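Local coordinates for endoglucanase (Clostridium thermocellum, PDB 2E4T), which hydrolyses the beta-1,4-glucan backbone of polysaccharides such as cellulose and xyloglucan, this chain being the family 44 catalytic module of a larger multidomain enzyme, at residues Y51-N55 with T148-E152; G113-D118 with S132-V137; L106-Q110 with M158-V162; G45-T49 with I183-P187. All coordinates share one frame; numbering follows the deposited sequence. Where two conformers were deposited one is given.

Contact 1 (Y51-N55 with T148-E152); sequences YNWEN and TPDTE. With CA (calcium ion), chain C.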
loop_
_atom_site.group_PDB
_atom_site.type_symbol
_atom_site.label_atom_id
_atom_site.label_comp_id
_atom_site.label_asym_id
_atom_site.label_seq_id
_atom_site.Cartn_x
_atom_site.Cartn_y
_atom_site.Cartn_z
ATOM N N TYR A 51 -2.494 7.548 18.713
ATOM C CA TYR A 51 -1.653 8.731 18.629
ATOM C C TYR A 51 -2.462 10.001 18.902
ATOM O O TYR A 51 -3.506 10.223 18.288
ATOM C CB TYR A 51 -1.045 8.811 17.207
ATOM C CG TYR A 51 -0.326 10.127 16.941
ATOM C CD1 TYR A 51 0.891 10.427 17.568
ATOM C CD2 TYR A 51 -0.900 11.084 16.105
ATOM C CE1 TYR A 51 1.527 11.628 17.339
ATOM C CE2 TYR A 51 -0.269 12.310 15.884
ATOM C CZ TYR A 51 0.926 12.591 16.523
ATOM O OH TYR A 51 1.505 13.828 16.308
ATOM N N ASN A 52 -1.939 10.836 19.820
ATOM C CA ASN A 52 -2.574 12.088 20.199
ATOM C C ASN A 52 -1.786 13.235 19.583
ATOM O O ASN A 52 -0.673 13.529 20.015
ATOM C CB ASN A 52 -2.578 12.192 21.720
ATOM C CG ASN A 52 -3.260 13.434 22.231
ATOM O OD1 ASN A 52 -3.429 14.417 21.502
ATOM N ND2 ASN A 52 -3.661 13.388 23.509
ATOM N N TRP A 53 -2.360 13.923 18.573
ATOM C CA TRP A 53 -1.604 14.958 17.892
ATOM C C TRP A 53 -1.258 16.141 18.826
ATOM O O TRP A 53 -0.343 16.917 18.530
ATOM C CB TRP A 53 -2.382 15.482 16.665
ATOM C CG TRP A 53 -3.510 16.412 16.985
ATOM C CD1 TRP A 53 -4.761 16.090 17.417
ATOM C CD2 TRP A 53 -3.486 17.850 16.840
ATOM N NE1 TRP A 53 -5.534 17.235 17.566
ATOM C CE2 TRP A 53 -4.771 18.308 17.215
ATOM C CE3 TRP A 53 -2.528 18.770 16.402
ATOM C CZ2 TRP A 53 -5.118 19.672 17.131
ATOM C CZ3 TRP A 53 -2.868 20.109 16.325
ATOM C CH2 TRP A 53 -4.149 20.542 16.681
ATOM N N GLU A 54 -2.018 16.299 19.917
ATOM C CA GLU A 54 -1.772 17.469 20.766
ATOM C C GLU A 54 -0.459 17.382 21.510
ATOM O O GLU A 54 0.160 18.407 21.784
ATOM C CB GLU A 54 -2.911 17.650 21.773
ATOM C CG GLU A 54 -4.280 17.805 21.126
ATOM C CD GLU A 54 -5.384 18.109 22.148
ATOM O OE1 GLU A 54 -5.156 17.901 23.386
ATOM O OE2 GLU A 54 -6.489 18.549 21.737
ATOM N N ASN A 55 -0.062 16.149 21.883
ATOM C CA ASN A 55 1.145 15.942 22.730
ATOM C C ASN A 55 2.068 14.876 22.206
ATOM O O ASN A 55 3.131 14.656 22.803
ATOM C CB ASN A 55 0.729 15.701 24.172
ATOM C CG ASN A 55 -0.160 14.512 24.286
ATOM O OD1 ASN A 55 -0.128 13.581 23.463
ATOM N ND2 ASN A 55 -0.990 14.510 25.333
ATOM N N THR A 148 -2.894 26.051 18.861
ATOM C CA THR A 148 -2.342 25.623 20.154
ATOM C C THR A 148 -3.473 24.897 20.864
ATOM O O THR A 148 -4.214 25.489 21.675
ATOM C CB THR A 148 -1.832 26.783 21.005
ATOM O OG1 THR A 148 -2.824 27.796 21.119
ATOM C CG2 THR A 148 -0.688 27.445 20.359
ATOM N N PRO A 149 -3.710 23.621 20.491
ATOM C CA PRO A 149 -4.853 22.917 21.077
ATOM C C PRO A 149 -4.702 22.798 22.569
ATOM O O PRO A 149 -3.609 22.801 23.120
ATOM C CB PRO A 149 -4.774 21.538 20.397
ATOM C CG PRO A 149 -3.334 21.346 20.020
ATOM C CD PRO A 149 -2.953 22.753 19.559
ATOM N N ASP A 150 -5.839 22.726 23.241
ATOM C CA ASP A 150 -5.866 22.668 24.710
ATOM C C ASP A 150 -5.539 21.286 25.201
ATOM O O ASP A 150 -6.317 20.371 25.008
ATOM C CB ASP A 150 -7.239 23.109 25.191
ATOM C CG ASP A 150 -7.349 23.196 26.687
ATOM O OD1 ASP A 150 -6.377 22.845 27.423
ATOM O OD2 ASP A 150 -8.393 23.711 27.158
ATOM N N THR A 151 -4.378 21.130 25.807
ATOM C CA THR A 151 -3.956 19.844 26.281
ATOM C C THR A 151 -4.594 19.510 27.639
ATOM O O THR A 151 -4.433 18.372 28.118
ATOM C CB THR A 151 -2.428 19.725 26.409
ATOM O OG1 THR A 151 -1.992 20.836 27.209
ATOM C CG2 THR A 151 -1.779 19.804 25.049
ATOM N N GLU A 152 -5.336 20.433 28.241
ATOM C CA GLU A 152 -5.846 20.228 29.600
ATOM C C GLU A 152 -7.286 19.677 29.634
ATOM O O GLU A 152 -7.784 19.228 30.694
ATOM C CB GLU A 152 -5.661 21.524 30.405
ATOM C CG GLU A 152 -4.163 21.973 30.429
ATOM C CD GLU A 152 -3.190 20.801 30.775
ATOM O OE1 GLU A 152 -3.341 20.176 31.861
ATOM O OE2 GLU A 152 -2.288 20.467 29.956
HETATM CA CA CA C . -7.492 18.653 23.967
HETATM O O HOH W 1 -3.148 16.135 27.274
HETATM O O HOH W 2 -8.879 20.288 22.938
HETATM O O HOH W 3 -6.879 17.134 25.707
#
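The indole of Trp53 is packed on both faces. Pro149 lies over one, its CG 3.9 Å from the centroid of the six-membered ring and 27° off the ring normal, a CH-pi contact. CG of Glu54 shares that face nearer the rim, while Phe161 stacks against the opposite one. With CG set between the backbone N and the carbonyl carbon (chi1 76°), the indole swings beside the backbone and its far end, CH2, meets Pro149.

Glu54 slides past the same proline in the opposite direction, its chain extended, and delivers a bidentate carboxylate to calcium, with OE1 and OE2 each 2.5 Å from the ion. From 148-152 the backbone does the binding: Asp150 O lies 2.3 Å from calcium, while the Asp150 carboxylate accepts from Glu152 N at OD1 (2.8 Å), an Asx turn. Two waters, Asp153 OD1 and Tyr155 O complete seven ligands. The ion explains why Glu54 OE1 and Asp150 O tolerate a separation of 3.2 Å. A second Asx turn, Glu54 N to Asn52 OD1, steadies the backbone behind the glutamate.

This calcium site thus ties together two loops of the barrel domain. Asn52, Trp53 and Glu54 touch Val156 of strand 155-157, and Trp53 and Pro149 touch Glu160 of helix 158-169.

Contact 2 (G113-D118 with S132-V137); sequences GYVSAD and SRWKEV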
loop_
_atom_site.group_PDB
_atom_site.type_symbol
_atom_site.label_atom_id
_atom_site.label_comp_id
_atom_site.label_asym_id
_atom_site.label_seq_id
_atom_site.Cartn_x
_atom_site.Cartn_y
_atom_site.Cartn_z
ATOM N N GLY A 113 -11.538 5.665 19.104
ATOM C CA GLY A 113 -12.374 6.439 20.012
ATOM C C GLY A 113 -11.628 7.277 21.022
ATOM O O GLY A 113 -12.192 8.251 21.537
ATOM N N TYR A 114 -10.376 6.902 21.311
ATOM C CA TYR A 114 -9.577 7.568 22.344
ATOM C C TYR A 114 -8.108 7.558 21.896
ATOM O O TYR A 114 -7.691 6.675 21.103
ATOM C CB TYR A 114 -9.677 6.809 23.680
ATOM C CG TYR A 114 -11.073 6.833 24.254
ATOM C CD1 TYR A 114 -11.451 7.828 25.169
ATOM C CD2 TYR A 114 -12.035 5.894 23.887
ATOM C CE1 TYR A 114 -12.745 7.878 25.667
ATOM C CE2 TYR A 114 -13.345 5.948 24.356
ATOM C CZ TYR A 114 -13.673 6.962 25.260
ATOM O OH TYR A 114 -14.976 7.005 25.740
ATOM N N VAL A 115 -7.349 8.475 22.466
ATOM C CA VAL A 115 -5.913 8.570 22.193
ATOM C C VAL A 115 -5.176 8.785 23.535
ATOM O O VAL A 115 -5.769 9.261 24.540
ATOM C CB VAL A 115 -5.564 9.730 21.202
ATOM C CG1 VAL A 115 -6.165 9.389 19.835
ATOM C CG2 VAL A 115 -6.044 11.065 21.711
ATOM N N SER A 116 -3.895 8.443 23.553
ATOM C CA SER A 116 -3.135 8.520 24.803
ATOM C C SER A 116 -3.158 9.927 25.407
ATOM O O SER A 116 -2.820 10.931 24.736
ATOM C CB SER A 116 -1.659 8.204 24.510
ATOM O OG SER A 116 -1.507 6.834 24.166
ATOM N N ALA A 117 -3.463 10.004 26.710
ATOM C CA ALA A 117 -3.393 11.271 27.426
ATOM C C ALA A 117 -1.986 11.627 27.879
ATOM O O ALA A 117 -1.744 12.791 28.230
ATOM C CB ALA A 117 -4.292 11.221 28.661
ATOM N N ASP A 118 -1.106 10.629 27.968
ATOM C CA ASP A 118 0.165 10.775 28.659
ATOM C C ASP A 118 1.153 9.797 28.023
ATOM O O ASP A 118 0.804 8.988 27.155
ATOM C CB ASP A 118 -0.003 10.538 30.173
ATOM C CG ASP A 118 -0.529 9.124 30.445
ATOM O OD1 ASP A 118 0.161 8.152 30.077
ATOM O OD2 ASP A 118 -1.668 9.001 31.017
ATOM N N SER A 132 -8.437 8.420 33.107
ATOM C CA SER A 132 -7.451 9.485 33.109
ATOM C C SER A 132 -6.326 9.226 32.108
ATOM O O SER A 132 -5.586 10.172 31.761
ATOM C CB SER A 132 -6.811 9.630 34.512
ATOM O OG SER A 132 -6.067 8.499 34.846
ATOM N N ARG A 133 -6.171 7.979 31.646
ATOM C CA ARG A 133 -5.079 7.651 30.725
ATOM C C ARG A 133 -5.405 8.023 29.268
ATOM O O ARG A 133 -4.513 7.882 28.416
ATOM C CB ARG A 133 -4.748 6.160 30.794
ATOM C CG ARG A 133 -4.424 5.678 32.214
ATOM C CD ARG A 133 -3.283 6.415 32.884
ATOM N NE ARG A 133 -2.055 6.422 32.087
ATOM C CZ ARG A 133 -1.222 5.393 31.973
ATOM N NH1 ARG A 133 -1.469 4.246 32.603
ATOM N NH2 ARG A 133 -0.143 5.525 31.189
ATOM N N TRP A 134 -6.628 8.455 28.996
ATOM C CA TRP A 134 -7.070 8.650 27.614
ATOM C C TRP A 134 -7.768 9.971 27.447
ATOM O O TRP A 134 -8.446 10.473 28.382
ATOM C CB TRP A 134 -8.075 7.516 27.251
ATOM C CG TRP A 134 -7.525 6.148 27.375
ATOM C CD1 TRP A 134 -7.807 5.243 28.350
ATOM C CD2 TRP A 134 -6.577 5.502 26.501
ATOM N NE1 TRP A 134 -7.127 4.072 28.160
ATOM C CE2 TRP A 134 -6.346 4.201 27.022
ATOM C CE3 TRP A 134 -5.865 5.926 25.369
ATOM C CZ2 TRP A 134 -5.476 3.320 26.395
ATOM C CZ3 TRP A 134 -4.981 5.056 24.770
ATOM C CH2 TRP A 134 -4.800 3.760 25.284
ATOM N N LYS A 135 -7.719 10.482 26.222
ATOM C CA LYS A 135 -8.579 11.585 25.798
ATOM C C LYS A 135 -9.561 11.064 24.749
ATOM O O LYS A 135 -9.178 10.249 23.878
ATOM C CB LYS A 135 -7.754 12.714 25.182
ATOM C CG LYS A 135 -6.720 13.317 26.110
ATOM C CD LYS A 135 -7.297 13.925 27.361
ATOM C CE LYS A 135 -6.222 14.553 28.246
ATOM N NZ LYS A 135 -6.852 15.133 29.494
ATOM N N GLU A 136 -10.818 11.483 24.843
ATOM C CA GLU A 136 -11.823 11.094 23.890
ATOM C C GLU A 136 -11.647 11.854 22.573
ATOM O O GLU A 136 -11.497 13.081 22.599
ATOM C CB GLU A 136 -13.228 11.391 24.484
ATOM C CG GLU A 136 -14.366 10.940 23.556
ATOM C CD GLU A 136 -15.724 11.365 24.020
ATOM O OE1 GLU A 136 -15.990 11.330 25.247
ATOM O OE2 GLU A 136 -16.563 11.752 23.143
ATOM N N VAL A 137 -11.677 11.130 21.457
ATOM C CA VAL A 137 -11.622 11.775 20.164
ATOM C C VAL A 137 -13.002 12.190 19.713
ATOM O O VAL A 137 -13.955 11.394 19.770
ATOM C CB VAL A 137 -11.031 10.803 19.112
ATOM C CG1 VAL A 137 -11.128 11.420 17.734
ATOM C CG2 VAL A 137 -9.559 10.516 19.495
HETATM O O HOH W 4 -15.583 9.297 26.951
HETATM O O HOH W 5 -1.910 7.243 28.148
HETATM O O HOH W 6 -2.974 10.888 32.396
#
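Arg133 reaches Asp118 by curling: CG stands beside the backbone N (chi1 -55°), and bends at the next two torsions carry the guanidinium to the carboxylate. Asp118 meets it with CG between its backbone N and carbonyl carbon (chi1 60°). The grip is side-on, with Arg133 NE to Asp118 OD2 at 2.8 Å and Arg133 NH2 to Asp118 OD1 at 2.9 Å. Both oxygens are used on their syn sides, the two planes only 20° apart.

The salt bridge closes one end of an antiparallel pair, strand 114-116 with 134-138, the middle strand of a small sheet whose third member, 155-157, leads into helix 158-169. Val115 and Lys135 form the hydrogen-bonded pair, bonded N to O both ways; Val137 N to Gly113 O and Ala117 N to Arg133 O extend the bonding. Val115 CG1 packs on Val137 CG2 at 3.6 Å, and the Tyr114 ring lies obliquely against Glu136, Tyr114 CE1 3.7 Å from Glu136 CB. One water joins Tyr114 OH to Glu136 OE1, while Glu136 OE2 forms a salt bridge with Lys138.

Arg133 NH1 also forms a salt bridge with Glu127, and NH2 donates to Gly121 O. Two carboxylates around a buried guanidinium probably keep the arginine charged and its rotation fixed.

Contact 3 (L106-Q110 with M158-V162); sequences LITLQ and MDEFV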
loop_
_atom_site.group_PDB
_atom_site.type_symbol
_atom_site.label_atom_id
_atom_site.label_comp_id
_atom_site.label_asym_id
_atom_site.label_seq_id
_atom_site.Cartn_x
_atom_site.Cartn_y
_atom_site.Cartn_z
ATOM N N LEU A 106 0.209 10.009 3.169
ATOM C CA LEU A 106 -1.047 9.495 3.705
ATOM C C LEU A 106 -0.919 9.433 5.231
ATOM O O LEU A 106 -0.041 8.746 5.751
ATOM C CB LEU A 106 -1.275 8.081 3.140
ATOM C CG LEU A 106 -2.437 7.296 3.740
ATOM C CD1 LEU A 106 -3.760 8.030 3.535
ATOM C CD2 LEU A 106 -2.517 5.915 3.096
ATOM N N ILE A 107 -1.755 10.243 5.921
ATOM C CA ILE A 107 -1.695 10.328 7.378
ATOM C C ILE A 107 -2.919 9.643 7.990
ATOM O O ILE A 107 -4.059 9.993 7.681
ATOM C CB ILE A 107 -1.636 11.818 7.820
ATOM C CG1 ILE A 107 -0.367 12.492 7.306
ATOM C CG2 ILE A 107 -1.783 11.951 9.342
ATOM C CD1 ILE A 107 0.947 11.830 7.679
ATOM N N THR A 108 -2.650 8.729 8.922
ATOM C CA THR A 108 -3.764 8.088 9.647
ATOM C C THR A 108 -4.311 9.023 10.707
ATOM O O THR A 108 -3.561 9.600 11.534
ATOM C CB THR A 108 -3.291 6.797 10.262
ATOM O OG1 THR A 108 -2.903 5.888 9.190
ATOM C CG2 THR A 108 -4.399 6.112 11.065
ATOM N N LEU A 109 -5.639 9.144 10.696
ATOM C CA LEU A 109 -6.409 9.822 11.731
ATOM C C LEU A 109 -7.045 8.753 12.645
ATOM O O LEU A 109 -7.161 7.582 12.309
ATOM C CB LEU A 109 -7.488 10.721 11.109
ATOM C CG LEU A 109 -6.928 11.800 10.167
ATOM C CD1 LEU A 109 -8.114 12.570 9.557
ATOM C CD2 LEU A 109 -5.974 12.736 10.898
ATOM N N GLN A 110 -7.469 9.234 13.839
ATOM C CA GLN A 110 -7.805 8.347 14.938
ATOM C C GLN A 110 -9.333 8.217 15.078
ATOM O O GLN A 110 -10.040 9.209 15.293
ATOM C CB GLN A 110 -7.197 8.946 16.223
ATOM C CG GLN A 110 -5.670 8.875 16.225
ATOM C CD GLN A 110 -4.983 9.705 15.148
ATOM O OE1 GLN A 110 -5.263 10.914 14.997
ATOM N NE2 GLN A 110 -4.069 9.067 14.400
ATOM N N MET A 158 -10.280 15.749 15.590
ATOM C CA MET A 158 -9.636 15.418 14.311
ATOM C C MET A 158 -9.652 16.560 13.309
ATOM O O MET A 158 -8.653 16.755 12.597
ATOM C CB MET A 158 -10.214 14.137 13.687
ATOM C CG MET A 158 -9.900 12.879 14.480
ATOM S SD MET A 158 -8.128 12.566 14.649
ATOM C CE MET A 158 -7.817 13.167 16.303
ATOM N N ASP A 159 -10.762 17.289 13.205
ATOM C CA ASP A 159 -10.763 18.383 12.250
ATOM C C ASP A 159 -9.733 19.469 12.649
ATOM O O ASP A 159 -9.140 20.087 11.770
ATOM C CB ASP A 159 -12.171 18.924 11.972
ATOM C CG ASP A 159 -12.915 19.480 13.170
ATOM O OD1 ASP A 159 -12.480 19.411 14.331
ATOM O OD2 ASP A 159 -14.055 20.013 12.859
ATOM N N GLU A 160 -9.530 19.687 13.956
ATOM C CA GLU A 160 -8.558 20.650 14.403
ATOM C C GLU A 160 -7.127 20.201 14.028
ATOM O O GLU A 160 -6.281 21.020 13.643
ATOM C CB GLU A 160 -8.703 20.887 15.902
ATOM C CG GLU A 160 -7.873 22.070 16.382
ATOM C CD GLU A 160 -8.202 22.429 17.829
ATOM O OE1 GLU A 160 -8.139 21.515 18.716
ATOM O OE2 GLU A 160 -8.534 23.622 18.083
ATOM N N PHE A 161 -6.869 18.883 14.124
ATOM C CA PHE A 161 -5.585 18.309 13.701
ATOM C C PHE A 161 -5.384 18.586 12.191
ATOM O O PHE A 161 -4.321 19.084 11.761
ATOM C CB PHE A 161 -5.641 16.824 14.030
ATOM C CG PHE A 161 -4.452 15.942 13.680
ATOM C CD1 PHE A 161 -3.191 16.420 13.339
ATOM C CD2 PHE A 161 -4.665 14.561 13.761
ATOM C CE1 PHE A 161 -2.175 15.530 13.041
ATOM C CE2 PHE A 161 -3.633 13.669 13.477
ATOM C CZ PHE A 161 -2.395 14.155 13.124
ATOM N N VAL A 162 -6.376 18.230 11.373
ATOM C CA VAL A 162 -6.272 18.490 9.929
ATOM C C VAL A 162 -6.059 19.977 9.667
ATOM O O VAL A 162 -5.249 20.382 8.825
ATOM C CB VAL A 162 -7.472 17.903 9.174
ATOM C CG1 VAL A 162 -7.420 18.289 7.701
ATOM C CG2 VAL A 162 -7.478 16.389 9.326
#
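Leu109 forms the apolar centre where the third strand of the TIM barrel, 104-109, packs against helix 158-169. That helix returns the chain to the neighbouring parallel strand 180-183, so the two segments belong to a beta-alpha-beta crossover with a long excursion at its top. Strand and helix run roughly antiparallel, their axes 10.5 Å apart at closest approach.

The two methyls of Leu109 divide the work. CD2 touches the Phe161 ring obliquely, 3.6 Å from CE2, and CD1 meets CG2 of Val162 at 3.9 Å. Leu109 CB lies 4.0 Å from Met158 SD. Phe161 holds CG anti to its backbone N (chi1 179°), which sends the ring off the helix toward the strand, where CZ also approaches Ile107 CG2. Around this core Val218 of helix 204-221 touches Leu109, Val90 of helix 88-99 touches Ile107 and Phe161, and Tyr181 of the next strand flanks Leu109 and Val162.

Moving up to the end of the strand, the packing turns polar at Gln110. Its OE1 comes to the edge of the Phe161 ring, near the ring plane and 3.5 Å from CE2, with amide and ring planes 34° apart. The same OE1 lies 3.3 Å from Met158 SD. That sulfur accepts a weak but straight bond from Gln110 N, 3.5 Å long with 168° at the hydrogen. The amide nitrogen is secured elsewhere: besides reaching Thr48 O, Gln110 NE2 folds back on its own strand and donates to Thr108 O at 3.0 Å, from above the carbonyl plane.

Contact 4 (G45-T49 with I183-P187); sequences GNRTT and IDNEP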
loop_
_atom_site.group_PDB
_atom_site.type_symbol
_atom_site.label_atom_id
_atom_site.label_comp_id
_atom_site.label_asym_id
_atom_site.label_seq_id
_atom_site.Cartn_x
_atom_site.Cartn_y
_atom_site.Cartn_z
ATOM N N GLY A 45 -0.542 1.975 10.628
ATOM C CA GLY A 45 -0.255 0.809 11.410
ATOM C C GLY A 45 -0.639 0.978 12.884
ATOM O O GLY A 45 -1.219 1.998 13.288
ATOM N N ASN A 46 -0.333 -0.053 13.674
ATOM C CA ASN A 46 -0.935 -0.169 15.008
ATOM C C ASN A 46 -0.668 1.060 15.884
ATOM O O ASN A 46 -1.576 1.469 16.644
ATOM C CB ASN A 46 -0.368 -1.393 15.721
ATOM C CG ASN A 46 -0.843 -2.679 15.109
ATOM O OD1 ASN A 46 -1.811 -2.690 14.320
ATOM N ND2 ASN A 46 -0.229 -3.811 15.518
ATOM N N ARG A 47 0.529 1.650 15.832
ATOM C CA ARG A 47 0.842 2.739 16.740
ATOM C C ARG A 47 0.018 3.975 16.437
ATOM O O ARG A 47 -0.038 4.899 17.307
ATOM C CB ARG A 47 2.311 3.115 16.671
ATOM C CG ARG A 47 3.193 2.357 17.632
ATOM C CD ARG A 47 3.060 2.961 19.032
ATOM N NE ARG A 47 3.932 2.253 19.968
ATOM C CZ ARG A 47 4.241 2.775 21.160
ATOM N NH1 ARG A 47 3.704 3.925 21.578
ATOM N NH2 ARG A 47 5.092 2.110 21.969
ATOM N N THR A 48 -0.581 4.093 15.257
ATOM C CA THR A 48 -1.274 5.315 14.922
ATOM C C THR A 48 -2.709 5.408 15.484
ATOM O O THR A 48 -3.245 6.501 15.553
ATOM C CB THR A 48 -1.261 5.585 13.405
ATOM O OG1 THR A 48 -2.025 4.610 12.712
ATOM C CG2 THR A 48 0.174 5.657 12.891
ATOM N N THR A 49 -3.270 4.284 15.957
ATOM C CA THR A 49 -4.650 4.327 16.445
ATOM C C THR A 49 -4.822 5.255 17.654
ATOM O O THR A 49 -5.783 6.006 17.748
ATOM C CB THR A 49 -5.102 2.891 16.772
ATOM O OG1 THR A 49 -5.155 2.144 15.561
ATOM C CG2 THR A 49 -6.463 2.894 17.497
ATOM N N ILE A 183 -8.878 6.440 7.737
ATOM C CA ILE A 183 -9.795 6.239 8.866
ATOM C C ILE A 183 -9.157 5.136 9.785
ATOM O O ILE A 183 -9.501 3.964 9.734
ATOM C CB ILE A 183 -11.181 5.858 8.392
ATOM C CG1 ILE A 183 -11.736 6.899 7.411
ATOM C CG2 ILE A 183 -12.130 5.808 9.606
ATOM C CD1 ILE A 183 -12.868 6.479 6.594
ATOM N N ASP A 184 -8.179 5.570 10.577
ATOM C CA ASP A 184 -7.550 4.643 11.538
ATOM C C ASP A 184 -6.884 3.466 10.796
ATOM O O ASP A 184 -6.391 3.636 9.659
ATOM C CB ASP A 184 -8.564 4.258 12.639
ATOM C CG ASP A 184 -7.961 3.947 13.985
ATOM O OD1 ASP A 184 -7.300 2.882 14.094
ATOM O OD2 ASP A 184 -8.158 4.757 14.935
ATOM N N ASN A 185 -6.812 2.339 11.485
ATOM C CA ASN A 185 -6.010 1.211 11.046
ATOM C C ASN A 185 -6.686 -0.058 11.594
ATOM O O ASN A 185 -6.942 -0.163 12.779
ATOM C CB ASN A 185 -4.606 1.304 11.703
ATOM C CG ASN A 185 -3.697 0.183 11.223
ATOM O OD1 ASN A 185 -3.357 0.118 9.999
ATOM N ND2 ASN A 185 -3.356 -0.736 12.117
ATOM N N GLU A 186 -6.950 -1.018 10.701
ATOM C CA GLU A 186 -7.359 -2.375 11.091
ATOM C C GLU A 186 -8.455 -2.352 12.153
ATOM O O GLU A 186 -8.322 -2.935 13.240
ATOM C CB GLU A 186 -6.158 -3.232 11.513
ATOM C CG GLU A 186 -5.166 -3.354 10.345
ATOM C CD GLU A 186 -4.053 -4.324 10.569
ATOM O OE1 GLU A 186 -3.862 -4.851 11.705
ATOM O OE2 GLU A 186 -3.304 -4.576 9.566
ATOM N N PRO A 187 -9.630 -1.805 11.821
ATOM C CA PRO A 187 -10.701 -1.689 12.830
ATOM C C PRO A 187 -11.189 -3.034 13.329
ATOM O O PRO A 187 -11.593 -3.124 14.524
ATOM C CB PRO A 187 -11.806 -0.915 12.073
ATOM C CG PRO A 187 -11.514 -1.191 10.604
ATOM C CD PRO A 187 -9.996 -1.172 10.539
HETATM O O HOH W 7 -4.096 -4.146 14.411
HETATM O O HOH W 8 -4.297 -0.388 14.903
#
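At the C-terminal ends of the second and fourth strands of the TIM barrel, where this fold keeps its active site, the loop 45-49 meets the segment 183-187. The firm link is Thr49 OG1, which donates to Asp184 OD1 over 2.7 Å. It arrives on the syn side of the carboxylate, while Asn185 N uses the anti side of the same oxygen, also at 2.7 Å. Trp190 NE1 also donates to OD1, and Ala111 N and Ala112 N to OD2. This buried carboxylate therefore sits among several N-H groups and a hydroxyl, which would be expected to stabilise its negative charge.

Asn185 lays its amide alongside Gly45. CG is anti to the backbone N (chi1 -177°), which brings ND2 within 3.3 Å of Gly45 C, and OD1 is bound by Arg42 NH2 and His283 NE2. A water ties the amide back to the threonine, 3.0 Å from Asn185 ND2 and donating to Thr49 OG1 at 2.8 Å. Residues 45-48 make a type I turn: Gly45 O accepts from Thr48 N and, at 2.8 Å, from Thr48 OG1. Asn46, whose ND2 is held by Asp63, approaches Glu186 through a second water lying 2.7 Å from Asn46 OD1 and 2.8 Å from Glu186 OE1.

An Asn-Glu pair closing strand four, facing a glutamate on strand seven (here Glu359, which touches both), is the hallmark of clan A glycoside hydrolases such as families 5, 30, 39 and 51, and the arrangement is consistent with a retaining active site of that kind.

Contact 4 lies at the probable catalytic end of the barrel, and the other three lead outward from it to the calcium ion. Contacts 3 and 4 have centres about 12 Å apart and are joined by a probable hydrogen bond, Gln110 NE2 to Thr48 O at 2.9 Å. From there residues 45-49 run straight into 51-55, so contacts 4 and 1 adjoin in sequence though their centres are about 19 Å apart. Contact 1 connects to contact 2 through Asn52 ND2 and Ser116 O, 2.9 Å apart, with Asn52 CB packed on Val115 CG2. Val137 CG1 touches Met158 CG at 3.8 Å, bringing contact 2 against contact 3.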